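PDB 4O5H: phenylacetaldehyde dehydrogenase, which probably catalyses the NAD+-dependent oxidation of phenylacetaldehyde to phenylacetate, as a member of the aldehyde dehydrogenase family. Local coordinates for residues R24-L27 / A28-K31; P63-D66 / E67-Q71; V402-T405 / Q406-V410; N449-S452 / A453-L457. One frame throughout, in Å; residues are numbered along the deposited sequence.

Contact 1: R24-L27 / A28-K31; sequences RAFL and AKPK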
# COMPACT_ATOMS: atom_id res chain seq x y z
N ARG A 24 -7.24 3.30 -40.83
CA ARG A 24 -7.48 4.57 -41.51
C ARG A 24 -8.81 5.19 -41.07
O ARG A 24 -8.90 6.38 -40.79
CB ARG A 24 -7.40 4.42 -43.04
CG ARG A 24 -5.96 4.30 -43.54
CD ARG A 24 -5.87 4.42 -45.07
NE ARG A 24 -4.64 3.82 -45.61
CZ ARG A 24 -3.43 4.39 -45.56
NH1 ARG A 24 -3.25 5.59 -45.01
NH2 ARG A 24 -2.40 3.74 -46.06
N ALA A 25 -9.85 4.38 -40.99
CA ALA A 25 -11.16 4.87 -40.56
C ALA A 25 -11.12 5.39 -39.13
O ALA A 25 -11.75 6.40 -38.82
CB ALA A 25 -12.23 3.76 -40.67
N PHE A 26 -10.43 4.68 -38.25
CA PHE A 26 -10.34 5.13 -36.89
C PHE A 26 -9.61 6.46 -36.82
O PHE A 26 -10.04 7.36 -36.12
CB PHE A 26 -9.62 4.09 -36.02
CG PHE A 26 -9.41 4.53 -34.60
CD1 PHE A 26 -10.44 4.48 -33.68
CD2 PHE A 26 -8.19 4.97 -34.19
CE1 PHE A 26 -10.25 4.89 -32.37
CE2 PHE A 26 -7.97 5.36 -32.88
CZ PHE A 26 -9.01 5.30 -31.96
N LEU A 27 -8.52 6.59 -37.55
CA LEU A 27 -7.79 7.85 -37.56
C LEU A 27 -8.58 9.03 -38.13
O LEU A 27 -8.48 10.14 -37.64
CB LEU A 27 -6.48 7.73 -38.32
CG LEU A 27 -5.45 6.80 -37.70
CD1 LEU A 27 -4.26 6.66 -38.65
CD2 LEU A 27 -5.00 7.29 -36.35
N ALA A 28 -9.34 8.77 -39.17
CA ALA A 28 -10.08 9.85 -39.84
C ALA A 28 -11.25 10.40 -39.01
O ALA A 28 -11.58 11.54 -39.13
CB ALA A 28 -10.60 9.36 -41.17
N LYS A 29 -11.89 9.59 -38.18
CA LYS A 29 -13.13 10.04 -37.56
C LYS A 29 -12.88 10.87 -36.29
O LYS A 29 -11.86 10.70 -35.62
CB LYS A 29 -14.02 8.85 -37.24
CG LYS A 29 -13.60 8.14 -35.96
CD LYS A 29 -14.28 6.80 -35.79
CE LYS A 29 -13.88 6.22 -34.45
NZ LYS A 29 -14.58 4.96 -34.16
N PRO A 30 -13.85 11.69 -35.90
CA PRO A 30 -13.72 12.48 -34.68
C PRO A 30 -13.60 11.63 -33.42
O PRO A 30 -14.22 10.61 -33.32
CB PRO A 30 -15.02 13.28 -34.63
CG PRO A 30 -15.45 13.33 -36.05
CD PRO A 30 -15.09 12.01 -36.62
N LYS A 31 -12.70 12.00 -32.52
CA LYS A 31 -12.41 11.21 -31.30
C LYS A 31 -13.09 11.87 -30.14
O LYS A 31 -13.05 13.10 -30.01
CB LYS A 31 -10.90 11.18 -30.95
CG LYS A 31 -9.97 10.84 -32.10
CD LYS A 31 -10.10 9.42 -32.60
CE LYS A 31 -9.09 9.25 -33.71
NZ LYS A 31 -9.30 10.13 -34.90
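K31 reaches back from the loop to the last turn of helix 21-28 and puts its ammonium among three backbone carbonyls. The chain is bent at chi2 (-67°) and again at chi4 (-62°), which curls it over so that NZ returns to the helix end. There K31 NZ donates to L27 O at 2.9 Å, from well above that carbonyl plane, and more weakly to F26 O at 3.1 Å. The third bond, 2.7 Å from K31 NZ to K29 O, runs nearly along the C=O axis and ties the lysine to its own loop.

On the way, K31 CE passes over one face of the F26 ring, toward its rim, with the two side chains crossing at about a right angle. K31 NZ itself stays too far from the F26 ring for more than a faint cation-pi attraction. K29 behaves differently: its chain is extended, bringing CE to 3.9 Å from F26 CD1 in an oblique approach, and its NZ goes on to a salt bridge with E222. F26 also packs on helices 109-120 and 215-227. In the backbone, A28 N bonds to R24 O at 2.9 Å, and K29 N makes a longer bond of 3.3 Å to A25 O. K29 is the first residue to leave helical geometry, so the arrangement is a helix C-terminus whose last carbonyls accept hydrogen bonds from a lysine of the following loop.

Contact 2: P63-D66 / E67-Q71; sequences PEAD and ERDVQ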
# COMPACT_ATOMS: atom_id res chain seq x y z
N PRO A 63 -10.01 14.98 -27.08
CA PRO A 63 -10.36 15.98 -26.11
C PRO A 63 -9.28 16.26 -25.08
O PRO A 63 -8.58 15.35 -24.64
CB PRO A 63 -11.60 15.41 -25.43
CG PRO A 63 -12.21 14.54 -26.50
CD PRO A 63 -10.99 13.89 -27.10
N GLU A 64 -9.20 17.53 -24.69
CA GLU A 64 -8.37 17.98 -23.59
C GLU A 64 -9.24 18.24 -22.35
O GLU A 64 -9.78 19.33 -22.17
CB GLU A 64 -7.64 19.26 -24.00
CG GLU A 64 -6.64 19.69 -22.94
CD GLU A 64 -6.42 21.17 -22.87
OE1 GLU A 64 -6.36 21.88 -23.88
OE2 GLU A 64 -6.29 21.62 -21.76
N ALA A 65 -9.36 17.23 -21.49
CA ALA A 65 -10.27 17.27 -20.33
C ALA A 65 -9.73 18.16 -19.25
O ALA A 65 -8.54 18.25 -19.07
CB ALA A 65 -10.45 15.89 -19.76
N ASP A 66 -10.63 18.87 -18.57
CA ASP A 66 -10.26 19.56 -17.34
C ASP A 66 -10.93 18.86 -16.15
O ASP A 66 -11.50 17.76 -16.30
CB ASP A 66 -10.50 21.10 -17.43
CG ASP A 66 -11.99 21.50 -17.44
OD1 ASP A 66 -12.88 20.70 -17.15
OD2 ASP A 66 -12.29 22.66 -17.76
N GLU A 67 -10.85 19.48 -15.00
CA GLU A 67 -11.38 18.96 -13.77
C GLU A 67 -12.89 18.64 -13.86
O GLU A 67 -13.36 17.63 -13.29
CB GLU A 67 -11.10 19.97 -12.64
CG GLU A 67 -11.36 19.40 -11.26
CD GLU A 67 -10.69 20.22 -10.13
OE1 GLU A 67 -10.79 21.47 -10.18
OE2 GLU A 67 -10.09 19.61 -9.19
N ARG A 68 -13.64 19.44 -14.61
CA ARG A 68 -15.09 19.22 -14.75
C ARG A 68 -15.35 17.88 -15.41
O ARG A 68 -16.21 17.12 -14.98
CB ARG A 68 -15.75 20.29 -15.65
CG ARG A 68 -15.70 21.71 -15.14
CD ARG A 68 -16.21 22.70 -16.20
NE ARG A 68 -15.22 22.95 -17.25
CZ ARG A 68 -15.39 23.78 -18.27
NH1 ARG A 68 -16.53 24.45 -18.43
NH2 ARG A 68 -14.41 23.95 -19.15
N ASP A 69 -14.61 17.60 -16.47
CA ASP A 69 -14.81 16.35 -17.20
C ASP A 69 -14.40 15.15 -16.34
O ASP A 69 -15.06 14.10 -16.33
CB ASP A 69 -14.03 16.36 -18.54
CG ASP A 69 -14.30 17.62 -19.35
OD1 ASP A 69 -15.47 17.85 -19.75
OD2 ASP A 69 -13.35 18.39 -19.57
N VAL A 70 -13.31 15.30 -15.62
CA VAL A 70 -12.83 14.21 -14.74
C VAL A 70 -13.86 13.94 -13.65
O VAL A 70 -14.17 12.79 -13.39
CB VAL A 70 -11.48 14.52 -14.13
CG1 VAL A 70 -11.10 13.48 -13.08
CG2 VAL A 70 -10.41 14.58 -15.20
N GLN A 71 -14.37 15.00 -13.04
CA GLN A 71 -15.44 14.85 -12.03
C GLN A 71 -16.67 14.13 -12.58
O GLN A 71 -17.23 13.31 -11.90
CB GLN A 71 -15.85 16.19 -11.47
CG GLN A 71 -14.78 16.73 -10.51
CD GLN A 71 -14.95 18.18 -10.20
OE1 GLN A 71 -15.78 18.88 -10.79
NE2 GLN A 71 -14.17 18.65 -9.28
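With chi1 at 71°, D66 CG projects between the backbone N and the carbonyl carbon, which turns the carboxylate toward the start of helix 67-82, while R68 bends at chi3 (-77°) to bring its guanidinium back to meet it. The arginine grips side-on: R68 NE and NH2 both bond to D66 OD2, at 3.0 and 2.8 Å, and NE adds a weak bond to OD1. The carboxylate lies near the guanidinium plane, at its edge, although the two planes are turned 40° apart. D66 OD1 also accepts from R68 N at 2.9 Å, from above the carboxylate plane, and this is the N-cap bond.

In return D66 N donates to D69 OD2 (2.9 Å), at its anti lone pair. D66 and D69 thus form a capping box. It brings two acidic oxygens close, with D66 OD1 and D69 OD2 3.4 Å apart; the arginine and the backbone N-H groups probably offset that charge. The first helical turn is fastened by V70 N to D66 O at 3.1 Å, and A65 CB rests 3.8 Å from D69 CB.

The cap links strand 57-63 to helix 67-82. The other oxygen, D69 OD1, accepts from A43 N, and A65 and D69 pack on M33 of strand 33-35. On helix 241-250, E67 pairs with R250 while V70 lies against A244 and L248.

Contact 3: V402-T405 / Q406-V410; sequences VDTT and QAMRV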
# COMPACT_ATOMS: atom_id res chain seq x y z
N VAL A 402 30.91 4.30 -21.95
CA VAL A 402 31.91 3.68 -21.10
C VAL A 402 32.77 4.75 -20.43
O VAL A 402 32.62 5.93 -20.69
CB VAL A 402 32.80 2.69 -21.87
CG1 VAL A 402 31.95 1.59 -22.46
CG2 VAL A 402 33.62 3.39 -22.95
N ASP A 403 33.65 4.32 -19.53
CA ASP A 403 34.47 5.21 -18.72
C ASP A 403 33.58 6.03 -17.82
O ASP A 403 33.89 7.18 -17.48
CB ASP A 403 35.36 6.14 -19.55
CG ASP A 403 36.36 5.40 -20.43
OD1 ASP A 403 36.71 4.26 -20.13
OD2 ASP A 403 36.81 6.01 -21.42
N THR A 404 32.47 5.44 -17.43
CA THR A 404 31.55 6.11 -16.51
C THR A 404 31.90 5.76 -15.07
O THR A 404 32.59 4.79 -14.83
CB THR A 404 30.11 5.69 -16.75
OG1 THR A 404 30.04 4.26 -16.75
CG2 THR A 404 29.61 6.21 -18.09
N THR A 405 31.43 6.56 -14.13
CA THR A 405 31.59 6.28 -12.69
C THR A 405 30.24 6.44 -11.99
O THR A 405 29.33 7.10 -12.51
CB THR A 405 32.56 7.26 -12.02
OG1 THR A 405 31.97 8.56 -12.08
CG2 THR A 405 33.91 7.28 -12.71
N GLN A 406 30.14 5.91 -10.77
CA GLN A 406 28.89 5.96 -10.02
C GLN A 406 28.46 7.38 -9.68
O GLN A 406 27.29 7.61 -9.44
CB GLN A 406 28.98 5.11 -8.73
CG GLN A 406 29.22 3.62 -8.98
CD GLN A 406 28.04 2.94 -9.67
OE1 GLN A 406 28.15 2.49 -10.82
NE2 GLN A 406 26.90 2.88 -8.97
N ALA A 407 29.39 8.33 -9.70
CA ALA A 407 29.03 9.71 -9.41
C ALA A 407 28.35 10.44 -10.56
O ALA A 407 27.80 11.51 -10.37
CB ALA A 407 30.30 10.48 -9.00
N MET A 408 28.42 9.92 -11.77
CA MET A 408 27.93 10.70 -12.92
C MET A 408 26.43 10.69 -13.01
O MET A 408 25.79 9.69 -12.68
CB MET A 408 28.48 10.12 -14.22
CG MET A 408 29.98 10.23 -14.35
SD MET A 408 30.48 9.61 -15.97
CE MET A 408 32.26 9.82 -15.82
N ARG A 409 25.85 11.77 -13.51
CA ARG A 409 24.37 11.87 -13.67
C ARG A 409 23.78 10.75 -14.52
O ARG A 409 22.75 10.20 -14.17
CB ARG A 409 23.97 13.18 -14.29
CG ARG A 409 24.37 14.38 -13.47
CD ARG A 409 23.74 15.65 -14.01
NE ARG A 409 22.29 15.49 -13.99
CZ ARG A 409 21.46 16.18 -14.75
NH1 ARG A 409 21.91 17.11 -15.57
NH2 ARG A 409 20.15 15.94 -14.67
N VAL A 410 24.47 10.39 -15.61
CA VAL A 410 24.01 9.28 -16.47
C VAL A 410 23.94 7.94 -15.78
O VAL A 410 23.18 7.09 -16.17
CB VAL A 410 24.83 9.09 -17.76
CG1 VAL A 410 24.52 10.20 -18.75
CG2 VAL A 410 26.33 9.00 -17.48
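D403, just past strand 399-402, meets the turn through its backbone: its O lies 3.5 Å from M408 CE, while its carboxylate is engaged by R381. Next comes T404, whose CA is 3.7 Å from M408 SD. The methionine passes the T404 side chain at about a right angle, and T404 CG2 reaches toward V410 CG2 at 4.3 Å. T405 then makes the turn itself. Its O accepts from M408 N at 3.1 Å with a nearly straight N-H (168°), although the donor stands well above the carbonyl plane; this closes a type I beta turn from T405 to M408. T405 N in turn points at M408 SD, 3.7 Å away, in a weak hydrogen bond to sulfur.

With M408 CG beside the backbone N (chi1 -65°) and the chain extended beyond it, the thioether is carried across T404 and T405. T405 OG1, set between its own backbone N and carbonyl carbon (chi1 65°), sits 3.4 Å from M408 CG.

M408 is the N-cap residue of the short helix 409-412, so the turn carries the chain from strand 399-402 into that helix. T404, Q406 and V410 face strand 419-425, with Q406 bonded to Y324 and D437, whereas M408 packs on E378 of helix 362-378.

Contact 4: N449-S452 / A453-L457; sequences NDLS and AIHKL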
# COMPACT_ATOMS: atom_id res chain seq x y z
N ASN A 449 25.42 -19.27 -15.71
CA ASN A 449 24.89 -20.63 -15.64
C ASN A 449 25.41 -21.34 -14.37
O ASN A 449 25.24 -22.53 -14.20
CB ASN A 449 25.27 -21.43 -16.90
CG ASN A 449 24.51 -22.76 -17.01
OD1 ASN A 449 23.30 -22.80 -16.87
ND2 ASN A 449 25.26 -23.84 -17.23
N ASP A 450 25.95 -20.54 -13.44
CA ASP A 450 26.56 -20.99 -12.20
C ASP A 450 25.46 -20.99 -11.09
O ASP A 450 25.17 -19.96 -10.53
CB ASP A 450 27.69 -20.00 -11.85
CG ASP A 450 28.47 -20.37 -10.59
OD1 ASP A 450 28.00 -21.02 -9.64
OD2 ASP A 450 29.61 -19.93 -10.52
N LEU A 451 24.93 -22.15 -10.78
CA LEU A 451 23.84 -22.31 -9.82
C LEU A 451 24.14 -21.67 -8.48
O LEU A 451 23.35 -20.89 -7.98
CB LEU A 451 23.52 -23.81 -9.59
CG LEU A 451 22.44 -24.08 -8.51
CD1 LEU A 451 21.07 -24.09 -9.15
CD2 LEU A 451 22.68 -25.41 -7.82
N SER A 452 25.30 -22.02 -7.91
CA SER A 452 25.71 -21.49 -6.61
C SER A 452 25.80 -19.97 -6.60
O SER A 452 25.23 -19.31 -5.72
CB SER A 452 27.06 -22.07 -6.22
OG SER A 452 27.39 -21.68 -4.91
N ALA A 453 26.47 -19.41 -7.60
CA ALA A 453 26.62 -17.95 -7.67
C ALA A 453 25.27 -17.24 -7.86
O ALA A 453 25.05 -16.20 -7.26
CB ALA A 453 27.54 -17.55 -8.81
N ILE A 454 24.42 -17.81 -8.68
CA ILE A 454 23.10 -17.23 -8.94
C ILE A 454 22.27 -17.21 -7.66
O ILE A 454 21.74 -16.18 -7.26
CB ILE A 454 22.38 -18.00 -10.04
CG1 ILE A 454 23.05 -17.71 -11.38
CG2 ILE A 454 20.89 -17.60 -10.10
CD1 ILE A 454 22.74 -18.73 -12.46
N HIS A 455 22.25 -18.33 -6.94
CA HIS A 455 21.44 -18.40 -5.73
C HIS A 455 21.99 -17.61 -4.55
O HIS A 455 21.24 -17.18 -3.71
CB HIS A 455 21.09 -19.85 -5.37
CG HIS A 455 19.89 -20.33 -6.12
ND1 HIS A 455 18.60 -19.92 -5.79
CD2 HIS A 455 19.77 -21.09 -7.23
CE1 HIS A 455 17.75 -20.43 -6.67
NE2 HIS A 455 18.43 -21.14 -7.55
N LYS A 456 23.28 -17.36 -4.54
CA LYS A 456 23.87 -16.48 -3.54
C LYS A 456 23.57 -15.02 -3.86
O LYS A 456 23.50 -14.20 -2.97
CB LYS A 456 25.39 -16.72 -3.46
CG LYS A 456 25.75 -18.02 -2.78
CD LYS A 456 27.25 -18.33 -2.95
CE LYS A 456 27.60 -19.64 -2.31
NZ LYS A 456 27.84 -19.41 -0.86
N LEU A 457 23.42 -14.71 -5.13
CA LEU A 457 23.25 -13.34 -5.58
C LEU A 457 21.80 -12.84 -5.53
O LEU A 457 21.58 -11.71 -5.16
CB LEU A 457 23.69 -13.17 -7.04
CG LEU A 457 24.22 -11.90 -7.67
CD1 LEU A 457 24.90 -11.09 -6.60
CD2 LEU A 457 25.12 -12.10 -8.92
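The D450 carboxylate lies against A453, with CG 3.5 Å from A453 CB. Its CG is anti to the backbone N (chi1 -178°), swinging the group alongside the first helical turn, where OD1 accepts from A453 N at 3.0 Å. That bond is almost straight at nitrogen (171°), but the N-H meets the oxygen from above the carboxylate plane. I454 packs on the backbone of D450, its CG1 3.2 Å from D450 O.

One residue further, L451 and H455, four apart, run obliquely to each other, L451 CD1 touching the ring at CD2 (3.8 Å); L451 O lies at the edge of that ring, near its plane. Underneath, I454 N, H455 N and K456 N bond to D450 O, L451 O and S452 O.

This helix joins strands 443-447 and 465-468 in a beta-alpha-beta unit, and I454 and H455 also pack on M508 and Y169 of the second subunit. Chemically, D450 is an N-cap: it supplies a side-chain acceptor to an N-H of the first helical turn, and its negative charge would be expected to interact favourably with the positive end of the helix dipole.

Overall arrangement
Along the chain the contacts come in numerical order, and all are local structures at helix ends. Contact 1 closes helix 21-28, whereas contacts 2, 3 and 4 open helices 67-82, 409-412 and 451-457. Contacts 1 and 2 are neighbours, with centres about 22 Å apart, and touch where K31 O packs on P63 CD. Contacts 3 and 4, centres about 28 Å apart, do not touch but follow strands 399-402 and 443-447 of one seven-stranded sheet. Contact 1 lies across the chain's centre from both, about 46 Å from contact 3 and about 53 Å from contact 4 between centres. The pairs therefore mark two distant regions of the subunit, and contact 4 alone reaches the second subunit.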